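Local coordinates for alginate lyase (Bacteroides ovatus, PDB 3NNB), which probably depolymerises alginate by beta-elimination, cleaving the glycosidic bonds between its uronic acid units, at residues Asp56-Trp70 / Lys139-Pro153. Numbering follows the deposited sequence.
Sequences DSGDKHDYMSMGPYW and KTKMNPHLTYGQTIP
Asp62 meets both Asn143 and His145, and its side chain is the one to follow. CG lies anti to the carbonyl carbon (chi1 -69°), which swings the carboxylate across to 139-153. Asp62 CB passes His145 CE1 at 4.1 Å. CG then sits beside the imidazole, with carboxylate and ring 78° apart. At the tip, Asp62 OD1 takes two bonds from opposite faces of the carboxylate: Asn143 ND2 at 2.7 Å, nearly straight and on the anti side, and His145 NE2 at 2.8 Å, more bent and from well above the plane. Asp62 OD2 accepts from Ser57 OG at 2.6 Å, the same hydroxyl that closes an ST turn to Asp59 N.

Next door, His61 ND1 donates a hydrogen bond to Lys141 O at 2.7 Å, lying in the carbonyl plane. One residue on, Tyr63 CB rests on CE of selenomethionine Met142 at 3.6 Å; both side chains touch Leu101 of helix 98-118, while the Tyr63 hydroxyl bonds Asp167.

Farther along, in this mostly helical fold, 64-66 pairs in parallel with 148-151: Gly67 N binds Thr151 O, and Ser65 OG accepts Gln150 N at 2.8 Å while also bonding Asp167. Ile152 CD1 lies over one face of Trp70's five-membered ring, a CH-pi contact; Trp70 NE1 hydrogen-bonds a citric acid, probably from the crystallisation liquor. With OD1 doubly gripped and His145 ND1 accepting from Thr147 N, the imidazole is held through both nitrogens and its rotation fixed.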
loop_
_atom_site.group_PDB
_atom_site.type_symbol
_atom_site.label_atom_id
_atom_site.label_comp_id
_atom_site.label_asym_id
_atom_site.label_seq_id
_atom_site.Cartn_x
_atom_site.Cartn_y
_atom_site.Cartn_z
ATOM N N ASP A 56 -20.154 15.932 -1.822
ATOM C CA ASP A 56 -20.843 17.180 -1.420
ATOM C C ASP A 56 -20.109 18.477 -1.830
ATOM O O ASP A 56 -20.585 19.580 -1.532
ATOM C CB ASP A 56 -21.139 17.135 0.085
ATOM C CG ASP A 56 -22.401 16.344 0.423
ATOM O OD1 ASP A 56 -23.045 15.800 -0.479
ATOM O OD2 ASP A 56 -22.702 16.254 1.630
ATOM N N SER A 57 -18.967 18.352 -2.523
ATOM C CA SER A 57 -18.398 19.474 -3.227
ATOM C C SER A 57 -19.146 19.803 -4.514
ATOM O O SER A 57 -18.971 20.888 -5.061
ATOM C CB SER A 57 -16.972 19.147 -3.630
ATOM O OG SER A 57 -16.990 18.030 -4.508
ATOM N N GLY A 58 -19.926 18.846 -5.005
ATOM C CA GLY A 58 -20.619 18.962 -6.269
ATOM C C GLY A 58 -19.734 18.736 -7.481
ATOM O O GLY A 58 -20.209 18.891 -8.613
ATOM N N ASP A 59 -18.480 18.348 -7.251
ATOM C CA ASP A 59 -17.507 18.117 -8.322
ATOM C C ASP A 59 -17.194 16.633 -8.392
ATOM O O ASP A 59 -16.597 16.071 -7.464
ATOM C CB ASP A 59 -16.223 18.929 -8.038
ATOM C CG ASP A 59 -15.225 18.884 -9.169
ATOM O OD1 ASP A 59 -15.462 18.190 -10.192
ATOM O OD2 ASP A 59 -14.201 19.600 -9.019
ATOM N N LYS A 60 -17.602 16.006 -9.498
ATOM C CA LYS A 60 -17.420 14.577 -9.735
ATOM C C LYS A 60 -15.932 14.218 -9.783
ATOM O O LYS A 60 -15.546 13.078 -9.545
ATOM C CB LYS A 60 -18.117 14.183 -11.054
ATOM C CG LYS A 60 -18.018 12.708 -11.463
ATOM C CD LYS A 60 -19.104 11.856 -10.866
ATOM C CE LYS A 60 -20.456 12.174 -11.442
ATOM N NZ LYS A 60 -21.525 11.406 -10.726
ATOM N N HIS A 61 -15.088 15.203 -10.086
ATOM C CA HIS A 61 -13.640 14.974 -10.146
ATOM C C HIS A 61 -13.016 14.793 -8.760
ATOM O O HIS A 61 -11.856 14.396 -8.643
ATOM C CB HIS A 61 -12.935 16.111 -10.866
ATOM C CG HIS A 61 -13.243 16.201 -12.316
ATOM N ND1 HIS A 61 -12.431 15.621 -13.272
ATOM C CD2 HIS A 61 -14.222 16.865 -12.986
ATOM C CE1 HIS A 61 -12.915 15.914 -14.474
ATOM N NE2 HIS A 61 -14.010 16.652 -14.332
ATOM N N ASP A 62 -13.763 15.113 -7.700
ATOM C CA ASP A 62 -13.341 14.770 -6.373
ATOM C C ASP A 62 -13.541 13.285 -6.076
ATOM O O ASP A 62 -14.648 12.737 -6.196
ATOM C CB ASP A 62 -14.063 15.607 -5.315
ATOM C CG ASP A 62 -13.653 17.085 -5.326
ATOM O OD1 ASP A 62 -12.630 17.460 -5.943
ATOM O OD2 ASP A 62 -14.374 17.864 -4.657
ATOM N N TYR A 63 -12.451 12.659 -5.626
ATOM C CA TYR A 63 -12.489 11.291 -5.146
ATOM C C TYR A 63 -13.489 11.143 -4.004
ATOM O O TYR A 63 -13.514 11.959 -3.102
ATOM C CB TYR A 63 -11.090 10.825 -4.699
ATOM C CG TYR A 63 -11.036 9.409 -4.171
ATOM C CD1 TYR A 63 -10.903 8.316 -5.010
ATOM C CD2 TYR A 63 -11.111 9.190 -2.823
ATOM C CE1 TYR A 63 -10.837 7.039 -4.507
ATOM C CE2 TYR A 63 -11.052 7.896 -2.294
ATOM C CZ TYR A 63 -10.917 6.830 -3.138
ATOM O OH TYR A 63 -10.854 5.550 -2.615
HETATM N N MSE A 64 -14.285 10.092 -4.071
HETATM C CA MSE A 64 -15.249 9.791 -3.026
HETATM C C MSE A 64 -15.230 8.323 -2.794
HETATM O O MSE A 64 -15.366 7.526 -3.744
HETATM C CB MSE A 64 -16.668 10.253 -3.433
HETATM C CG MSE A 64 -17.664 10.115 -2.284
HETATM SE SE MSE A 64 -19.454 10.510 -2.919
HETATM C CE MSE A 64 -20.410 10.060 -1.251
ATOM N N SER A 65 -15.105 7.952 -1.527
ATOM C CA SER A 65 -15.283 6.536 -1.145
ATOM C C SER A 65 -16.078 6.452 0.150
ATOM O O SER A 65 -16.350 7.479 0.770
ATOM C CB SER A 65 -13.934 5.832 -0.939
ATOM O OG SER A 65 -13.204 6.412 0.119
HETATM N N MSE A 66 -16.454 5.231 0.514
HETATM C CA MSE A 66 -17.213 4.950 1.741
HETATM C C MSE A 66 -16.363 4.162 2.730
HETATM O O MSE A 66 -15.624 3.254 2.329
HETATM C CB MSE A 66 -18.435 4.086 1.399
HETATM C CG MSE A 66 -19.415 3.929 2.559
HETATM SE SE MSE A 66 -20.790 2.606 2.092
HETATM C CE MSE A 66 -19.866 1.112 2.738
ATOM N N GLY A 67 -16.476 4.469 4.015
ATOM C CA GLY A 67 -15.807 3.676 5.044
ATOM C C GLY A 67 -16.202 2.204 4.873
ATOM O O GLY A 67 -17.406 1.871 4.932
ATOM N N PRO A 68 -15.233 1.305 4.638
ATOM C CA PRO A 68 -15.635 -0.045 4.215
ATOM C C PRO A 68 -16.411 -0.850 5.244
ATOM O O PRO A 68 -17.180 -1.715 4.858
ATOM C CB PRO A 68 -14.312 -0.736 3.946
ATOM C CG PRO A 68 -13.477 0.337 3.510
ATOM C CD PRO A 68 -13.811 1.528 4.344
ATOM N N TYR A 69 -16.207 -0.575 6.538
ATOM C CA TYR A 69 -16.848 -1.370 7.595
ATOM C C TYR A 69 -18.170 -0.793 8.092
ATOM O O TYR A 69 -18.666 -1.186 9.158
ATOM C CB TYR A 69 -15.895 -1.547 8.757
ATOM C CG TYR A 69 -14.581 -2.230 8.407
ATOM C CD1 TYR A 69 -14.487 -3.257 7.471
ATOM C CD2 TYR A 69 -13.423 -1.861 9.081
ATOM C CE1 TYR A 69 -13.242 -3.889 7.204
ATOM C CE2 TYR A 69 -12.182 -2.494 8.803
ATOM C CZ TYR A 69 -12.120 -3.506 7.892
ATOM O OH TYR A 69 -10.887 -4.114 7.639
ATOM N N TRP A 70 -18.730 0.157 7.338
ATOM C CA TRP A 70 -19.937 0.874 7.768
ATOM C C TRP A 70 -21.122 0.397 6.937
ATOM O O TRP A 70 -21.055 0.357 5.699
ATOM C CB TRP A 70 -19.697 2.416 7.673
ATOM C CG TRP A 70 -18.683 2.856 8.689
ATOM C CD1 TRP A 70 -17.305 2.760 8.587
ATOM C CD2 TRP A 70 -18.948 3.311 10.010
ATOM N NE1 TRP A 70 -16.721 3.201 9.747
ATOM C CE2 TRP A 70 -17.695 3.538 10.642
ATOM C CE3 TRP A 70 -20.121 3.598 10.714
ATOM C CZ2 TRP A 70 -17.597 4.036 11.958
ATOM C CZ3 TRP A 70 -20.020 4.094 12.014
ATOM C CH2 TRP A 70 -18.771 4.316 12.608
ATOM N N LYS A 139 -11.085 15.854 -18.797
ATOM C CA LYS A 139 -12.447 15.350 -18.760
ATOM C C LYS A 139 -12.668 14.351 -17.637
ATOM O O LYS A 139 -13.804 14.142 -17.220
ATOM C CB LYS A 139 -12.848 14.723 -20.110
ATOM C CG LYS A 139 -13.103 15.780 -21.209
ATOM C CD LYS A 139 -13.659 15.111 -22.476
ATOM C CE LYS A 139 -13.411 15.936 -23.744
ATOM N NZ LYS A 139 -13.849 15.180 -24.983
ATOM N N THR A 140 -11.609 13.676 -17.201
ATOM C CA THR A 140 -11.793 12.502 -16.341
ATOM C C THR A 140 -10.906 12.490 -15.067
ATOM O O THR A 140 -11.063 11.619 -14.208
ATOM C CB THR A 140 -11.528 11.188 -17.072
ATOM O OG1 THR A 140 -10.215 11.197 -17.661
ATOM C CG2 THR A 140 -12.610 10.903 -18.124
ATOM N N LYS A 141 -10.024 13.465 -14.903
ATOM C CA LYS A 141 -9.002 13.325 -13.877
ATOM C C LYS A 141 -9.521 13.469 -12.441
ATOM O O LYS A 141 -10.498 14.160 -12.156
ATOM C CB LYS A 141 -7.885 14.321 -14.064
ATOM C CG LYS A 141 -8.297 15.752 -13.832
ATOM C CD LYS A 141 -7.127 16.674 -14.038
ATOM C CE LYS A 141 -7.530 18.118 -13.933
ATOM N NZ LYS A 141 -6.407 18.962 -14.454
HETATM N N MSE A 142 -8.819 12.781 -11.557
HETATM C CA MSE A 142 -9.054 12.888 -10.120
HETATM C C MSE A 142 -8.311 14.107 -9.570
HETATM O O MSE A 142 -7.130 14.259 -9.799
HETATM C CB MSE A 142 -8.599 11.629 -9.399
HETATM C CG MSE A 142 -8.720 11.702 -7.899
HETATM SE SE MSE A 142 -8.096 10.102 -7.005
HETATM C CE MSE A 142 -7.571 10.899 -5.320
ATOM N N ASN A 143 -9.010 14.973 -8.844
ATOM C CA ASN A 143 -8.345 16.081 -8.138
ATOM C C ASN A 143 -7.376 15.560 -7.084
ATOM O O ASN A 143 -7.630 14.522 -6.464
ATOM C CB ASN A 143 -9.362 17.054 -7.576
ATOM C CG ASN A 143 -10.167 17.729 -8.647
ATOM O OD1 ASN A 143 -9.661 17.980 -9.744
ATOM N ND2 ASN A 143 -11.432 18.038 -8.338
ATOM N N PRO A 144 -6.267 16.280 -6.851
ATOM C CA PRO A 144 -5.238 15.752 -5.953
ATOM C C PRO A 144 -5.502 16.066 -4.464
ATOM O O PRO A 144 -4.756 16.816 -3.829
ATOM C CB PRO A 144 -3.949 16.424 -6.465
ATOM C CG PRO A 144 -4.436 17.701 -6.994
ATOM C CD PRO A 144 -5.758 17.425 -7.639
ATOM N N HIS A 145 -6.562 15.450 -3.938
ATOM C CA HIS A 145 -6.929 15.524 -2.522
ATOM C C HIS A 145 -7.923 14.424 -2.204
ATOM O O HIS A 145 -8.530 13.848 -3.088
ATOM C CB HIS A 145 -7.544 16.870 -2.170
ATOM C CG HIS A 145 -8.890 17.095 -2.774
ATOM N ND1 HIS A 145 -10.062 16.656 -2.173
ATOM C CD2 HIS A 145 -9.256 17.707 -3.919
ATOM C CE1 HIS A 145 -11.084 17.002 -2.927
ATOM N NE2 HIS A 145 -10.624 17.626 -3.995
ATOM N N LEU A 146 -8.072 14.136 -0.915
ATOM C CA LEU A 146 -9.003 13.121 -0.444
ATOM C C LEU A 146 -9.922 13.721 0.645
ATOM O O LEU A 146 -10.246 13.081 1.636
ATOM C CB LEU A 146 -8.235 11.873 0.056
ATOM C CG LEU A 146 -7.728 10.963 -1.085
ATOM C CD1 LEU A 146 -6.349 11.449 -1.499
ATOM C CD2 LEU A 146 -7.659 9.523 -0.658
ATOM N N THR A 147 -10.440 14.935 0.404
ATOM C CA THR A 147 -11.409 15.536 1.301
ATOM C C THR A 147 -12.637 14.657 1.506
ATOM O O THR A 147 -13.223 14.658 2.609
ATOM C CB THR A 147 -11.785 16.959 0.811
ATOM O OG1 THR A 147 -10.579 17.716 0.763
ATOM C CG2 THR A 147 -12.811 17.632 1.778
ATOM N N TYR A 148 -13.003 13.875 0.479
ATOM C CA TYR A 148 -14.195 13.026 0.553
ATOM C C TYR A 148 -13.856 11.535 0.575
ATOM O O TYR A 148 -14.653 10.719 0.173
ATOM C CB TYR A 148 -15.194 13.411 -0.533
ATOM C CG TYR A 148 -15.670 14.852 -0.332
ATOM C CD1 TYR A 148 -16.683 15.133 0.589
ATOM C CD2 TYR A 148 -15.066 15.915 -0.987
ATOM C CE1 TYR A 148 -17.086 16.452 0.831
ATOM C CE2 TYR A 148 -15.451 17.212 -0.739
ATOM C CZ TYR A 148 -16.488 17.483 0.152
ATOM O OH TYR A 148 -16.877 18.811 0.413
ATOM N N GLY A 149 -12.636 11.216 1.033
ATOM C CA GLY A 149 -12.233 9.827 1.260
ATOM C C GLY A 149 -12.945 9.272 2.484
ATOM O O GLY A 149 -12.930 9.887 3.551
ATOM N N GLN A 150 -13.509 8.084 2.331
ATOM C CA GLN A 150 -14.241 7.392 3.409
ATOM C C GLN A 150 -15.270 8.223 4.162
ATOM O O GLN A 150 -15.290 8.310 5.405
ATOM C CB GLN A 150 -13.294 6.654 4.354
ATOM C CG GLN A 150 -12.569 5.539 3.670
ATOM C CD GLN A 150 -11.856 4.619 4.624
ATOM O OE1 GLN A 150 -12.270 4.460 5.795
ATOM N NE2 GLN A 150 -10.776 3.990 4.141
ATOM N N THR A 151 -16.122 8.848 3.360
ATOM C CA THR A 151 -17.451 9.303 3.813
ATOM C C THR A 151 -18.229 8.150 4.396
ATOM O O THR A 151 -17.996 6.976 4.056
ATOM C CB THR A 151 -18.287 9.881 2.632
ATOM O OG1 THR A 151 -18.666 8.840 1.712
ATOM C CG2 THR A 151 -17.562 11.042 1.913
ATOM N N ILE A 152 -19.159 8.463 5.276
ATOM C CA ILE A 152 -19.994 7.453 5.896
ATOM C C ILE A 152 -21.415 8.017 5.897
ATOM O O ILE A 152 -21.654 9.089 6.430
ATOM C CB ILE A 152 -19.611 7.132 7.323
ATOM C CG1 ILE A 152 -18.162 6.656 7.455
ATOM C CG2 ILE A 152 -20.618 6.096 7.907
ATOM C CD1 ILE A 152 -17.641 6.652 8.920
ATOM N N PRO A 153 -22.363 7.294 5.296
ATOM C CA PRO A 153 -23.758 7.743 5.261
ATOM C C PRO A 153 -24.304 8.074 6.635
ATOM O O PRO A 153 -24.229 7.263 7.563
ATOM C CB PRO A 153 -24.474 6.547 4.641
ATOM C CG PRO A 153 -23.454 5.991 3.703
ATOM C CD PRO A 153 -22.198 6.053 4.535
HETATM O O HOH W 1 -19.272 19.875 1.353
HETATM O O HOH W 2 -10.087 14.200 -5.319
HETATM O O HOH W 3 -11.991 13.989 -2.221
#